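Local structure of basic helix-loop-helix, putative, expressed (Oryza sativa subsp. japonica, 5LW0) at residues I125-G137 against T156-V169. The protein binds ADP-ribose through its macrodomain, the part described here, and is probably linked to ADP-ribosylation in DNA interstrand crosslink repair. Numbering follows the deposited sequence. Where two conformers were deposited one is given.
With AR6 ([(2R,3S,4R,5R)-5-(6-aminopurin-9-yl)-3,4-dihydroxy-oxolan-2-yl]methyl [hydroxy-[[(2R,3S,4R,5S)-3,4,5-trihydroxyoxolan-2-yl]methoxy]phosphoryl] hydrogen phosphate), chain C.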
# COMPACT_ATOMS: atom_id res chain seq x y z
N ILE A 125 -0.88 3.03 -6.82
CA ILE A 125 -1.30 2.04 -5.84
C ILE A 125 -0.10 1.34 -5.21
O ILE A 125 0.97 1.25 -5.82
CB ILE A 125 -2.27 1.00 -6.42
CG1 ILE A 125 -1.60 0.16 -7.43
CG2 ILE A 125 -3.54 1.67 -7.00
CD1 ILE A 125 -2.49 -0.98 -7.94
N ALA A 126 -0.25 0.95 -3.95
CA ALA A 126 0.80 0.17 -3.26
C ALA A 126 0.51 -1.31 -3.30
O ALA A 126 -0.66 -1.73 -3.27
CB ALA A 126 0.87 0.62 -1.83
N ASN A 127 1.57 -2.09 -3.32
CA ASN A 127 1.51 -3.53 -3.30
C ASN A 127 2.21 -4.09 -2.08
O ASN A 127 3.25 -3.62 -1.69
CB ASN A 127 2.17 -4.03 -4.55
CG ASN A 127 2.21 -5.54 -4.61
OD1 ASN A 127 1.26 -6.19 -4.18
ND2 ASN A 127 3.29 -6.09 -5.16
N ALA A 128 1.60 -5.09 -1.42
CA ALA A 128 2.25 -5.78 -0.36
C ALA A 128 3.06 -6.92 -0.98
O ALA A 128 2.56 -8.00 -1.23
CB ALA A 128 1.24 -6.28 0.66
N ALA A 129 4.31 -6.62 -1.20
CA ALA A 129 5.17 -7.46 -2.02
C ALA A 129 5.80 -8.54 -1.22
O ALA A 129 5.76 -8.56 0.01
CB ALA A 129 6.26 -6.55 -2.66
N ASN A 130 6.49 -9.46 -1.93
CA ASN A 130 7.48 -10.34 -1.29
C ASN A 130 8.93 -9.89 -1.60
O ASN A 130 9.14 -9.04 -2.47
CB ASN A 130 7.24 -11.81 -1.71
CG ASN A 130 7.33 -11.99 -3.20
OD1 ASN A 130 8.40 -11.81 -3.78
ND2 ASN A 130 6.20 -12.27 -3.84
N TRP A 131 9.89 -10.43 -0.89
CA TRP A 131 11.23 -9.84 -0.91
C TRP A 131 11.91 -9.99 -2.26
O TRP A 131 12.81 -9.24 -2.59
CB TRP A 131 12.10 -10.37 0.23
CG TRP A 131 12.64 -11.80 0.08
CD1 TRP A 131 12.10 -12.94 0.59
CD2 TRP A 131 13.90 -12.19 -0.52
NE1 TRP A 131 12.94 -14.01 0.34
CE2 TRP A 131 14.05 -13.56 -0.31
CE3 TRP A 131 14.93 -11.48 -1.14
CZ2 TRP A 131 15.15 -14.28 -0.82
CZ3 TRP A 131 16.02 -12.19 -1.63
CH2 TRP A 131 16.10 -13.57 -1.49
N ARG A 132 11.49 -10.99 -3.03
CA ARG A 132 12.09 -11.25 -4.34
C ARG A 132 11.37 -10.49 -5.46
O ARG A 132 11.75 -10.58 -6.63
CB ARG A 132 12.04 -12.78 -4.65
CG ARG A 132 12.76 -13.66 -3.65
CD ARG A 132 12.73 -15.15 -4.16
NE ARG A 132 13.44 -16.10 -3.25
CZ ARG A 132 12.90 -16.73 -2.19
NH1 ARG A 132 11.62 -16.53 -1.83
NH2 ARG A 132 13.65 -17.59 -1.45
N LEU A 133 10.33 -9.75 -5.10
CA LEU A 133 9.49 -8.97 -6.06
C LEU A 133 8.92 -9.83 -7.18
O LEU A 133 9.00 -9.46 -8.35
CB LEU A 133 10.28 -7.77 -6.64
CG LEU A 133 10.77 -6.77 -5.60
CD1 LEU A 133 11.61 -5.66 -6.23
CD2 LEU A 133 9.60 -6.11 -4.90
N LYS A 134 8.44 -11.02 -6.83
CA LYS A 134 7.91 -11.95 -7.82
C LYS A 134 6.39 -11.92 -7.80
O LYS A 134 5.77 -11.62 -6.75
CB LYS A 134 8.39 -13.37 -7.51
CG LYS A 134 9.88 -13.55 -7.56
CD LYS A 134 10.38 -13.53 -8.98
CE LYS A 134 11.90 -13.73 -9.06
NZ LYS A 134 12.41 -13.22 -10.35
N PRO A 135 5.79 -12.26 -8.90
CA PRO A 135 4.33 -12.41 -8.98
C PRO A 135 3.80 -13.58 -8.22
O PRO A 135 4.55 -14.37 -7.68
CB PRO A 135 4.07 -12.67 -10.48
CG PRO A 135 5.34 -12.53 -11.15
CD PRO A 135 6.44 -12.65 -10.17
N GLY A 136 2.47 -13.70 -8.21
CA GLY A 136 1.82 -14.81 -7.58
C GLY A 136 1.82 -14.70 -6.08
O GLY A 136 1.84 -13.57 -5.52
N GLY A 137 1.70 -15.85 -5.40
CA GLY A 137 1.77 -15.90 -3.94
C GLY A 137 0.48 -15.52 -3.22
O GLY A 137 0.50 -15.24 -2.01
N THR A 156 9.46 -3.66 -13.10
CA THR A 156 9.97 -3.81 -11.73
C THR A 156 11.45 -4.24 -11.77
O THR A 156 12.30 -3.69 -11.03
CB THR A 156 9.14 -4.82 -10.96
OG1 THR A 156 7.79 -4.36 -10.83
CG2 THR A 156 9.73 -5.09 -9.62
N LYS A 157 11.78 -5.17 -12.68
CA LYS A 157 13.17 -5.64 -12.83
C LYS A 157 14.15 -4.52 -13.22
O LYS A 157 15.31 -4.58 -12.88
CB LYS A 157 13.24 -6.75 -13.90
CG LYS A 157 12.69 -8.07 -13.44
CD LYS A 157 13.11 -9.16 -14.43
CE LYS A 157 11.95 -10.01 -14.85
NZ LYS A 157 11.48 -10.85 -13.73
N GLU A 158 13.66 -3.50 -13.91
CA GLU A 158 14.45 -2.30 -14.18
C GLU A 158 14.71 -1.38 -12.99
O GLU A 158 15.66 -0.59 -13.01
CB GLU A 158 13.81 -1.53 -15.33
CG GLU A 158 13.77 -2.35 -16.61
CD GLU A 158 12.79 -1.84 -17.66
OE1 GLU A 158 12.04 -0.87 -17.39
OE2 GLU A 158 12.76 -2.44 -18.76
N CYS A 159 13.92 -1.51 -11.92
CA CYS A 159 14.05 -0.63 -10.74
C CYS A 159 14.83 -1.28 -9.61
O CYS A 159 15.62 -0.63 -8.95
CB CYS A 159 12.67 -0.20 -10.26
SG CYS A 159 11.82 0.80 -11.52
N ALA A 160 14.53 -2.55 -9.30
CA ALA A 160 15.15 -3.20 -8.16
C ALA A 160 15.07 -4.71 -8.32
O ALA A 160 14.16 -5.23 -9.00
CB ALA A 160 14.47 -2.77 -6.86
N ASP A 161 15.99 -5.39 -7.64
CA ASP A 161 16.02 -6.85 -7.65
C ASP A 161 15.50 -7.46 -6.36
O ASP A 161 15.18 -8.64 -6.33
CB ASP A 161 17.44 -7.37 -7.88
CG ASP A 161 18.37 -7.03 -6.75
OD1 ASP A 161 18.55 -5.84 -6.50
OD2 ASP A 161 18.97 -7.95 -6.13
N THR A 162 15.48 -6.69 -5.28
CA THR A 162 14.98 -7.22 -4.03
C THR A 162 14.48 -6.07 -3.20
O THR A 162 14.81 -4.91 -3.48
CB THR A 162 16.05 -7.95 -3.15
OG1 THR A 162 17.06 -7.01 -2.76
CG2 THR A 162 16.72 -9.08 -3.88
N LEU A 163 13.71 -6.41 -2.16
CA LEU A 163 13.42 -5.48 -1.03
C LEU A 163 13.83 -6.11 0.26
O LEU A 163 13.73 -7.37 0.44
CB LEU A 163 11.89 -5.20 -0.94
CG LEU A 163 11.35 -4.26 -1.99
CD1 LEU A 163 9.84 -4.05 -1.82
CD2 LEU A 163 12.08 -2.92 -1.98
N ARG A 164 14.23 -5.29 1.20
CA ARG A 164 14.38 -5.72 2.56
C ARG A 164 13.22 -5.19 3.36
O ARG A 164 12.57 -4.19 2.95
CB ARG A 164 15.73 -5.28 3.12
CG ARG A 164 16.93 -5.92 2.35
CD ARG A 164 18.28 -5.49 2.88
NE ARG A 164 19.39 -6.01 2.08
CZ ARG A 164 20.63 -5.50 2.08
NH1 ARG A 164 20.93 -4.41 2.78
NH2 ARG A 164 21.55 -6.06 1.32
N PRO A 165 12.89 -5.87 4.48
CA PRO A 165 11.68 -5.43 5.23
C PRO A 165 11.79 -3.99 5.68
O PRO A 165 12.83 -3.55 6.14
CB PRO A 165 11.62 -6.43 6.42
CG PRO A 165 12.32 -7.66 5.89
CD PRO A 165 13.51 -7.05 5.13
N GLY A 166 10.69 -3.24 5.49
CA GLY A 166 10.67 -1.87 5.89
C GLY A 166 10.99 -0.90 4.79
O GLY A 166 11.30 0.23 5.06
N SER A 167 11.03 -1.37 3.57
CA SER A 167 11.41 -0.54 2.42
C SER A 167 10.45 -0.74 1.26
O SER A 167 9.55 -1.63 1.27
CB SER A 167 12.84 -0.83 1.99
OG SER A 167 12.95 -2.11 1.46
N SER A 168 10.57 0.13 0.27
CA SER A 168 9.64 0.11 -0.84
C SER A 168 10.37 0.59 -2.09
O SER A 168 11.47 1.15 -1.99
CB SER A 168 8.43 0.96 -0.56
OG SER A 168 8.78 2.30 -0.44
N VAL A 169 9.78 0.33 -3.26
CA VAL A 169 10.31 0.82 -4.53
C VAL A 169 9.18 1.18 -5.48
O VAL A 169 8.23 0.46 -5.60
CB VAL A 169 11.28 -0.21 -5.19
CG1 VAL A 169 10.61 -1.50 -5.48
CG2 VAL A 169 11.91 0.37 -6.46
N1 AR6 C . -7.69 -5.27 -3.06
C2 AR6 C . -7.57 -4.68 -1.86
N3 AR6 C . -7.09 -5.27 -0.78
C4 AR6 C . -6.68 -6.58 -0.84
C5 AR6 C . -6.73 -7.29 -2.08
C6 AR6 C . -7.27 -6.57 -3.24
N6 AR6 C . -7.35 -7.11 -4.43
N7 AR6 C . -6.23 -8.59 -1.82
C8 AR6 C . -5.86 -8.61 -0.52
N9 AR6 C . -6.11 -7.39 0.08
PA AR6 C . -1.53 -9.57 1.86
PB AR6 C . 0.88 -9.22 3.58
C1' AR6 C . -5.77 -6.95 1.42
O1A AR6 C . -1.65 -11.00 2.43
O1B AR6 C . 0.17 -9.70 4.82
C1D AR6 C . 1.72 -11.71 -0.75
O1D AR6 C . 1.13 -12.68 -1.60
C2' AR6 C . -5.87 -7.96 2.55
O2' AR6 C . -7.25 -8.22 2.96
O2A AR6 C . -1.65 -9.35 0.40
O2B AR6 C . 1.80 -8.04 3.65
C2D AR6 C . 3.22 -11.57 -1.11
O2D AR6 C . 3.65 -12.59 -2.10
C3' AR6 C . -5.00 -7.31 3.59
O3' AR6 C . -5.72 -6.33 4.38
O3A AR6 C . -0.13 -8.89 2.36
C3D AR6 C . 3.95 -11.70 0.20
O3D AR6 C . 4.59 -13.01 0.16
C4' AR6 C . -3.91 -6.60 2.76
O4' AR6 C . -4.36 -6.61 1.42
C4D AR6 C . 2.85 -11.64 1.29
O4D AR6 C . 1.60 -12.02 0.68
C5' AR6 C . -2.56 -7.26 2.83
O5' AR6 C . -2.66 -8.69 2.67
C5D AR6 C . 2.61 -10.26 1.89
O5D AR6 C . 1.72 -10.47 3.00
O HOH W 1 13.81 -9.99 -8.32
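L133 sets its two methyls over L163 and T156, on the chain running from the end of helix 150-159 into strand 167-172. L133 CD2 packs on L163 CD1, 3.7 Å away, the two leucines crossing at about a right angle, while L133 CD1 lies 3.9 Å from T156 CG2 and touches A160 and V169. T156 holds CG2 opposite its backbone nitrogen (OG1 at chi1 -63°), which turns the methyl to the leucine while the hydroxyl bonds to L152 and H190. Beside the leucines, L163 N donates to W131 O (3.0 Å, 163° at the hydrogen), and one water donates to both R132 O and D161 O. T162 CG2 meets the edge of the W131 ring near its plane, 3.9 Å from CZ3, as the two side chains run alongside each other. At the start of the type I turn N130-L133, the N130 amide reaches past the turn: OD1 accepts an almost straight bond from K134 N, and ND2 gives one to K134 O and another, 3.1 Å long, to AR6 O2D. Replacing N130 by an alanine would probably leave that ribose hydroxyl without its amide donor and the K134 backbone less firmly held. Binding the distal ribose on a loop after a central strand, here buttressed by the chain leading to the antiparallel edge strand, is characteristic of the macrodomain ADP-ribose pocket.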